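Local coordinates for Rho guanyl nucleotide exchange factor (Rom2), putative (Aspergillus fumigatus Af293, PDB 5O51), which is the CNH-domain beta-propeller part of a longer protein that probably acts as a guanine-nucleotide exchange factor for Rho-type GTPases, at residues L242-S245 with D246-F249; T70-E73 with Y74-L77; F250-R253 with N254-A258. One frame throughout, in Å; residues are numbered along the deposited sequence.

Contact 1 (L242-S245 with D246-F249); sequences LNYS and DFSF
Tyr-244 CG lies beside its backbone N, anti to the carbonyl carbon (chi1 -49°), and Phe-249 sets its CG between backbone N and carbonyl carbon (chi1 60°). These turns bring the two rings rim to rim, with Tyr-244 CE1 3.5 Å from Phe-249 CE1. Neither ring covers the face of the other. Phe-247 meets Tyr-244 differently. It points an edge at one face of the tyrosine, and its CE1 lies 3.8 Å from Tyr-244 CG. The three rings form an aromatic cluster. Leu-242 CD1 extends the apolar surface, 4.0 Å from Phe-249 CE2.

Asn-243 and Ser-248 pair on the other face of the hairpin. Ser-248 OG donates to Asn-243 OD1 at 2.6 Å, the donor tilted about 20° from the carbonyl plane. The same OG also hydrogen-bonds Trp-266 NE1.

The backbone makes a tight hairpin with Ser-245 and Asp-246 at its turn. Tyr-244 N bonds to Phe-247 O at 3.0 Å, and the return bond from Phe-247 N is weak. Leu-242 and Phe-249 form a hydrogen-bonded pair farther from the turn. Two waters bridge Ser-245 OG to the carboxylate of Asp-246, one of them weakly on the carboxylate side.

The hairpin supplies the two middle strands of a four-stranded propeller blade, between strands 230-236 and 264-265. Helix 220-224 adds Phe-221, edge-to-face with both phenylalanines, and strand 272-276 of the next blade brings Phe-273 against Asn-243 and Ser-248.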
loop_
_atom_site.group_PDB
_atom_site.type_symbol
_atom_site.label_atom_id
_atom_site.label_comp_id
_atom_site.label_asym_id
_atom_site.label_seq_id
_atom_site.Cartn_x
_atom_site.Cartn_y
_atom_site.Cartn_z
ATOM N N LEU A 242 11.655 -5.677 -8.782
ATOM C CA LEU A 242 10.290 -6.105 -9.063
ATOM C C LEU A 242 9.892 -7.230 -8.116
ATOM O O LEU A 242 10.637 -8.216 -7.972
ATOM C CB LEU A 242 10.218 -6.575 -10.498
ATOM C CG LEU A 242 10.484 -5.493 -11.590
ATOM C CD1 LEU A 242 10.307 -6.168 -12.956
ATOM C CD2 LEU A 242 9.501 -4.336 -11.588
ATOM N N ASN A 243 8.747 -7.079 -7.467
ATOM C CA ASN A 243 8.283 -7.992 -6.411
ATOM C C ASN A 243 6.879 -8.518 -6.758
ATOM O O ASN A 243 5.897 -7.754 -6.895
ATOM C CB ASN A 243 8.260 -7.348 -5.016
ATOM C CG ASN A 243 9.614 -6.808 -4.579
ATOM O OD1 ASN A 243 10.531 -7.535 -4.184
ATOM N ND2 ASN A 243 9.736 -5.493 -4.608
ATOM N N TYR A 244 6.818 -9.817 -6.979
ATOM C CA TYR A 244 5.565 -10.528 -7.232
ATOM C C TYR A 244 5.339 -11.584 -6.114
ATOM O O TYR A 244 6.270 -11.911 -5.334
ATOM C CB TYR A 244 5.621 -11.250 -8.559
ATOM C CG TYR A 244 6.087 -10.533 -9.855
ATOM C CD1 TYR A 244 7.359 -10.084 -9.991
ATOM C CD2 TYR A 244 5.253 -10.468 -10.970
ATOM C CE1 TYR A 244 7.796 -9.495 -11.156
ATOM C CE2 TYR A 244 5.670 -9.877 -12.153
ATOM C CZ TYR A 244 6.969 -9.422 -12.253
ATOM O OH TYR A 244 7.500 -8.839 -13.416
ATOM N N SER A 245 4.116 -12.128 -6.015
ATOM C CA SER A 245 3.827 -13.085 -4.962
ATOM C C SER A 245 4.762 -14.290 -5.053
ATOM O O SER A 245 5.044 -14.899 -4.046
ATOM C CB SER A 245 2.366 -13.545 -4.949
ATOM O OG SER A 245 2.066 -14.246 -6.171
ATOM N N ASP A 246 5.285 -14.630 -6.230
ATOM C CA ASP A 246 6.101 -15.833 -6.352
ATOM C C ASP A 246 7.605 -15.614 -6.308
ATOM O O ASP A 246 8.357 -16.519 -5.923
ATOM C CB ASP A 246 5.713 -16.616 -7.623
ATOM C CG ASP A 246 4.335 -17.313 -7.495
ATOM O OD1 ASP A 246 3.977 -17.846 -6.415
ATOM O OD2 ASP A 246 3.584 -17.267 -8.470
ATOM N N PHE A 247 8.054 -14.421 -6.685
ATOM C CA PHE A 247 9.456 -14.196 -6.853
ATOM C C PHE A 247 9.786 -12.748 -6.880
ATOM O O PHE A 247 8.924 -11.936 -7.113
ATOM C CB PHE A 247 9.994 -14.876 -8.133
ATOM C CG PHE A 247 9.011 -14.913 -9.279
ATOM C CD1 PHE A 247 8.608 -13.752 -9.907
ATOM C CD2 PHE A 247 8.549 -16.141 -9.772
ATOM C CE1 PHE A 247 7.669 -13.798 -10.944
ATOM C CE2 PHE A 247 7.654 -16.212 -10.826
ATOM C CZ PHE A 247 7.203 -15.039 -11.414
ATOM N N SER A 248 11.069 -12.446 -6.642
ATOM C CA SER A 248 11.600 -11.113 -6.823
ATOM C C SER A 248 12.832 -11.153 -7.671
ATOM O O SER A 248 13.618 -12.089 -7.556
ATOM C CB SER A 248 11.866 -10.413 -5.470
ATOM O OG SER A 248 10.635 -10.064 -4.873
ATOM N N PHE A 249 13.013 -10.102 -8.504
ATOM C CA PHE A 249 14.260 -9.935 -9.226
ATOM C C PHE A 249 14.461 -8.492 -9.740
ATOM O O PHE A 249 13.552 -7.634 -9.705
ATOM C CB PHE A 249 14.286 -10.919 -10.391
ATOM C CG PHE A 249 13.151 -10.713 -11.345
ATOM C CD1 PHE A 249 11.939 -11.311 -11.126
ATOM C CD2 PHE A 249 13.294 -9.829 -12.400
ATOM C CE1 PHE A 249 10.870 -11.056 -11.957
ATOM C CE2 PHE A 249 12.255 -9.596 -13.255
ATOM C CZ PHE A 249 11.047 -10.225 -13.049
HETATM O O HOH W 1 3.065 -14.113 -8.738
HETATM O O HOH W 2 1.056 -16.602 -5.559
#

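Contact 2 (T70-E73 with Y74-L77); sequences TLEE and YQLL
Backbone hydrogen bonds join Leu-71 and Leu-76 in both directions. Leu-71 N donates to Leu-76 O at 2.9 Å. The return bond, from Leu-76 N to Leu-71 O, is 3.2 Å long. Tyr-74 N also reaches Leu-71 O, but weakly. Thr-70 and Leu-77 follow as a non-hydrogen-bonded pair. There the CA of Thr-70 makes a CA-H...O contact with Leu-76 O.

The polar side-chain contact comes from Gln-75. Its chain bends at chi2 (-69°) and folds the amide back over the turn. NE2 then donates to Glu-72 O at 2.7 Å. The bond uses a lone pair of the carbonyl and lies almost in the amide plane of Gln-75. Gln-75 N gives the same oxygen a second, weak bond, so Glu-72 O is held by the backbone and the side chain of one residue.

This is a beta hairpin with a G1 beta bulge: Gln-75 and Leu-76 both face Leu-71. Gln-75 takes the left-handed backbone shape, with phi 47°. The hairpin links the first two strands of a propeller blade in the CNH domain.

Apolar contacts gather on the face of Leu-71 and Leu-76, whose CB atoms lie 4.3 Å apart. Leu-71 CD2 comes equally near to Tyr-74 CD1. On the exposed turn, Glu-73 lays its CG 3.8 Å from Tyr-74 CE1, with the carboxylate plane steeply turned against the ring. The tyrosine ring also meets His-125. Met-90 packs against Thr-70, Glu-72 and Gln-75. The backbone of Gln-75 bonds to that of Met-90, and that of Leu-77 to Tyr-88.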
loop_
_atom_site.group_PDB
_atom_site.type_symbol
_atom_site.label_atom_id
_atom_site.label_comp_id
_atom_site.label_asym_id
_atom_site.label_seq_id
_atom_site.Cartn_x
_atom_site.Cartn_y
_atom_site.Cartn_z
ATOM N N THR A 70 -3.324 10.112 2.862
ATOM C CA THR A 70 -3.373 11.604 2.916
ATOM C C THR A 70 -2.780 12.239 1.664
ATOM O O THR A 70 -2.015 11.586 1.003
ATOM C CB THR A 70 -2.509 12.207 4.049
ATOM O OG1 THR A 70 -1.200 11.617 4.016
ATOM C CG2 THR A 70 -3.155 12.017 5.422
ATOM N N LEU A 71 -3.155 13.500 1.369
ATOM C CA LEU A 71 -2.376 14.471 0.534
ATOM C C LEU A 71 -2.018 15.608 1.436
ATOM O O LEU A 71 -2.817 16.510 1.633
ATOM C CB LEU A 71 -3.235 15.074 -0.580
ATOM C CG LEU A 71 -3.313 14.376 -1.925
ATOM C CD1 LEU A 71 -3.986 13.063 -1.688
ATOM C CD2 LEU A 71 -4.097 15.205 -2.964
ATOM N N GLU A 72 -0.837 15.591 2.017
ATOM C CA GLU A 72 -0.546 16.487 3.147
ATOM C C GLU A 72 -0.441 17.952 2.668
ATOM O O GLU A 72 -0.773 18.891 3.420
ATOM C CB GLU A 72 0.722 16.000 3.906
ATOM C CG GLU A 72 0.892 16.531 5.337
ATOM C CD GLU A 72 0.535 15.527 6.459
ATOM O OE1 GLU A 72 -0.609 15.054 6.490
ATOM O OE2 GLU A 72 1.380 15.244 7.351
ATOM N N GLU A 73 -0.055 18.114 1.404
ATOM C CA GLU A 73 0.133 19.423 0.780
ATOM C C GLU A 73 -1.192 20.177 0.660
ATOM O O GLU A 73 -1.188 21.422 0.773
ATOM C CB GLU A 73 0.821 19.269 -0.600
ATOM C CG GLU A 73 0.987 20.541 -1.418
ATOM C CD GLU A 73 1.976 21.534 -0.810
ATOM O OE1 GLU A 73 3.172 21.188 -0.675
ATOM O OE2 GLU A 73 1.563 22.667 -0.483
ATOM N N TYR A 74 -2.277 19.406 0.423
ATOM C CA TYR A 74 -3.661 19.902 0.286
ATOM C C TYR A 74 -4.534 19.669 1.520
ATOM O O TYR A 74 -5.753 19.853 1.483
ATOM C CB TYR A 74 -4.299 19.221 -0.913
ATOM C CG TYR A 74 -3.644 19.705 -2.143
ATOM C CD1 TYR A 74 -2.482 19.123 -2.609
ATOM C CD2 TYR A 74 -4.137 20.822 -2.804
ATOM C CE1 TYR A 74 -1.843 19.618 -3.737
ATOM C CE2 TYR A 74 -3.518 21.325 -3.930
ATOM C CZ TYR A 74 -2.371 20.719 -4.399
ATOM O OH TYR A 74 -1.761 21.206 -5.532
ATOM N N GLN A 75 -3.911 19.223 2.602
ATOM C CA GLN A 75 -4.607 18.934 3.846
ATOM C C GLN A 75 -5.897 18.093 3.615
ATOM O O GLN A 75 -6.948 18.417 4.153
ATOM C CB GLN A 75 -4.865 20.244 4.589
ATOM C CG GLN A 75 -3.563 20.962 5.062
ATOM C CD GLN A 75 -2.868 20.166 6.180
ATOM O OE1 GLN A 75 -3.295 20.175 7.362
ATOM N NE2 GLN A 75 -1.847 19.407 5.795
ATOM N N LEU A 76 -5.764 17.020 2.823
ATOM C CA LEU A 76 -6.862 16.068 2.561
ATOM C C LEU A 76 -6.579 14.682 3.143
ATOM O O LEU A 76 -5.465 14.084 2.953
ATOM C CB LEU A 76 -7.165 15.935 1.059
ATOM C CG LEU A 76 -7.670 17.179 0.350
ATOM C CD1 LEU A 76 -7.935 16.880 -1.120
ATOM C CD2 LEU A 76 -8.896 17.761 1.003
ATOM N N LEU A 77 -7.584 14.168 3.854
ATOM C CA LEU A 77 -7.662 12.770 4.208
ATOM C C LEU A 77 -8.463 11.990 3.141
ATOM O O LEU A 77 -9.588 12.316 2.852
ATOM C CB LEU A 77 -8.274 12.615 5.594
ATOM C CG LEU A 77 -8.359 11.198 6.136
ATOM C CD1 LEU A 77 -6.995 10.664 6.561
ATOM C CD2 LEU A 77 -9.342 11.198 7.321
#

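Contact 3 (F250-R253 with N254-A258); sequences FVNR and NGWRA
Asn-252 reaches across the turn to Trp-256 with every atom of its side chain. Its CB lies 3.8 Å from Trp-256 O. With chi1 at 70°, CG sits between the backbone N and the carbonyl carbon and comes to 3.4 Å from that same oxygen. At the tip, OD1 accepts a hydrogen bond from Trp-256 N at 3.0 Å. This N-H does not approach on a lone pair but stands well above the carbonyl plane, 53° out of it. The other branch, ND2, packs 3.4 Å from Trp-256 CB. The two side chains run side by side and point the same way. The backbone adds a second grip: Asn-252 N donates to Trp-256 O at 2.8 Å. Both the N-H and the carbonyl of Trp-256 are therefore held by one residue.

The turn follows strand 247-251, the third strand of a propeller blade in the CNH domain, and leads on toward the short outer strand 264-265. Arg-253, Asn-254 and Gly-255 all have positive phi in this turn. Val-251 CB packs 4.0 Å from Gly-255 CA.

Ala-258 N donates to Phe-250 O at 3.1 Å, nearly straight at the hydrogen. With the bond from Asn-252 N to Trp-256 O, this flanks a single backbone bridge between Val-251 and Arg-257. A water accepts from Phe-250 N and from Arg-257 NE, lying at the edge of the guanidinium. Arg-257 NH2 goes on to bond Trp-262 O, while Asp-216 OD2 takes Arg-257 N. The ring of Phe-250 turns away from the bend, to a cation-pi contact with Arg-259 and a meeting with the Trp-262 ring.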
loop_
_atom_site.group_PDB
_atom_site.type_symbol
_atom_site.label_atom_id
_atom_site.label_comp_id
_atom_site.label_asym_id
_atom_site.label_seq_id
_atom_site.Cartn_x
_atom_site.Cartn_y
_atom_site.Cartn_z
ATOM N N PHE A 250 15.661 -8.229 -10.256
ATOM C CA PHE A 250 15.985 -6.860 -10.754
ATOM C C PHE A 250 15.839 -6.707 -12.290
ATOM O O PHE A 250 16.194 -7.637 -13.057
ATOM C CB PHE A 250 17.407 -6.525 -10.393
ATOM C CG PHE A 250 17.646 -6.320 -8.969
ATOM C CD1 PHE A 250 17.407 -5.080 -8.392
ATOM C CD2 PHE A 250 18.205 -7.337 -8.188
ATOM C CE1 PHE A 250 17.615 -4.885 -7.049
ATOM C CE2 PHE A 250 18.447 -7.126 -6.859
ATOM C CZ PHE A 250 18.144 -5.908 -6.280
ATOM N N VAL A 251 15.414 -5.533 -12.751
ATOM C CA VAL A 251 15.543 -5.156 -14.200
ATOM C C VAL A 251 16.226 -3.796 -14.370
ATOM O O VAL A 251 16.408 -3.062 -13.359
ATOM C CB VAL A 251 14.246 -5.150 -15.016
ATOM C CG1 VAL A 251 13.568 -6.501 -14.974
ATOM C CG2 VAL A 251 13.310 -4.040 -14.613
ATOM N N ASN A 252 16.607 -3.480 -15.626
ATOM C CA ASN A 252 17.287 -2.199 -15.950
ATOM C C ASN A 252 16.472 -0.969 -16.410
ATOM O O ASN A 252 17.010 0.152 -16.348
ATOM C CB ASN A 252 18.429 -2.405 -16.975
ATOM C CG ASN A 252 17.931 -2.758 -18.372
ATOM O OD1 ASN A 252 16.723 -2.707 -18.705
ATOM N ND2 ASN A 252 18.874 -3.183 -19.196
ATOM N N ARG A 253 15.235 -1.141 -16.875
ATOM C CA ARG A 253 14.502 -0.032 -17.592
ATOM C C ARG A 253 14.734 -0.248 -19.068
ATOM O O ARG A 253 15.860 -0.259 -19.507
ATOM C CB ARG A 253 14.813 1.423 -17.118
ATOM C CG ARG A 253 15.153 2.478 -18.162
ATOM C CD ARG A 253 16.566 2.354 -18.732
ATOM N NE ARG A 253 17.435 3.516 -18.517
ATOM C CZ ARG A 253 17.575 4.566 -19.341
ATOM N NH1 ARG A 253 16.882 4.682 -20.477
ATOM N NH2 ARG A 253 18.421 5.536 -19.012
ATOM N N ASN A 254 13.644 -0.406 -19.810
ATOM C CA ASN A 254 13.566 -1.315 -20.961
ATOM C C ASN A 254 13.336 -2.737 -20.469
ATOM O O ASN A 254 13.363 -3.674 -21.256
ATOM C CB ASN A 254 14.805 -1.286 -21.873
ATOM C CG ASN A 254 15.108 0.103 -22.422
ATOM O OD1 ASN A 254 14.230 0.766 -22.995
ATOM N ND2 ASN A 254 16.357 0.552 -22.251
ATOM N N GLY A 255 13.092 -2.898 -19.169
ATOM C CA GLY A 255 12.773 -4.195 -18.558
ATOM C C GLY A 255 13.607 -5.352 -19.005
ATOM O O GLY A 255 13.071 -6.418 -19.366
ATOM N N TRP A 256 14.918 -5.126 -19.023
ATOM C CA TRP A 256 15.852 -6.183 -19.376
ATOM C C TRP A 256 16.475 -6.622 -18.063
ATOM O O TRP A 256 16.733 -5.771 -17.195
ATOM C CB TRP A 256 16.914 -5.706 -20.400
ATOM C CG TRP A 256 17.574 -6.855 -21.087
ATOM C CD1 TRP A 256 18.679 -7.542 -20.663
ATOM C CD2 TRP A 256 17.140 -7.497 -22.307
ATOM N NE1 TRP A 256 18.969 -8.561 -21.545
ATOM C CE2 TRP A 256 18.040 -8.565 -22.554
ATOM C CE3 TRP A 256 16.085 -7.266 -23.218
ATOM C CZ2 TRP A 256 17.908 -9.417 -23.659
ATOM C CZ3 TRP A 256 15.966 -8.102 -24.309
ATOM C CH2 TRP A 256 16.879 -9.165 -24.525
ATOM N N ARG A 257 16.693 -7.932 -17.900
ATOM C CA ARG A 257 17.163 -8.463 -16.612
ATOM C C ARG A 257 18.461 -7.767 -16.197
ATOM O O ARG A 257 19.275 -7.416 -17.040
ATOM C CB ARG A 257 17.372 -9.967 -16.685
ATOM C CG ARG A 257 17.868 -10.655 -15.422
ATOM C CD ARG A 257 16.715 -10.876 -14.467
ATOM N NE ARG A 257 17.058 -11.705 -13.301
ATOM C CZ ARG A 257 16.996 -13.036 -13.239
ATOM N NH1 ARG A 257 16.644 -13.792 -14.298
ATOM N NH2 ARG A 257 17.305 -13.627 -12.089
ATOM N N ALA A 258 18.633 -7.571 -14.902
ATOM C CA ALA A 258 19.900 -7.160 -14.320
ATOM C C ALA A 258 20.234 -8.126 -13.153
ATOM O O ALA A 258 19.339 -8.734 -12.580
ATOM C CB ALA A 258 19.810 -5.698 -13.834
HETATM O O HOH W 3 17.919 -10.410 -10.740
#

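Contacts 1 and 3 belong to the same propeller blade. Strand 247-251 runs from the turn of contact 1 into the turn of contact 3, so the two sit at opposite ends of it. Their centres are about 13 Å apart. They touch through Leu-242 CD1 and Val-251 CG1, 3.8 Å apart, and through Phe-249 CB packed 4.1 Å from Arg-257 NE. Contact 2 lies in a different blade. Its centre is about 31 Å from that of contact 1, on the opposite side of the chain's centre, and about 34 Å from that of contact 3. Contact 2 touches neither of the others. All three lie in the CNH domain.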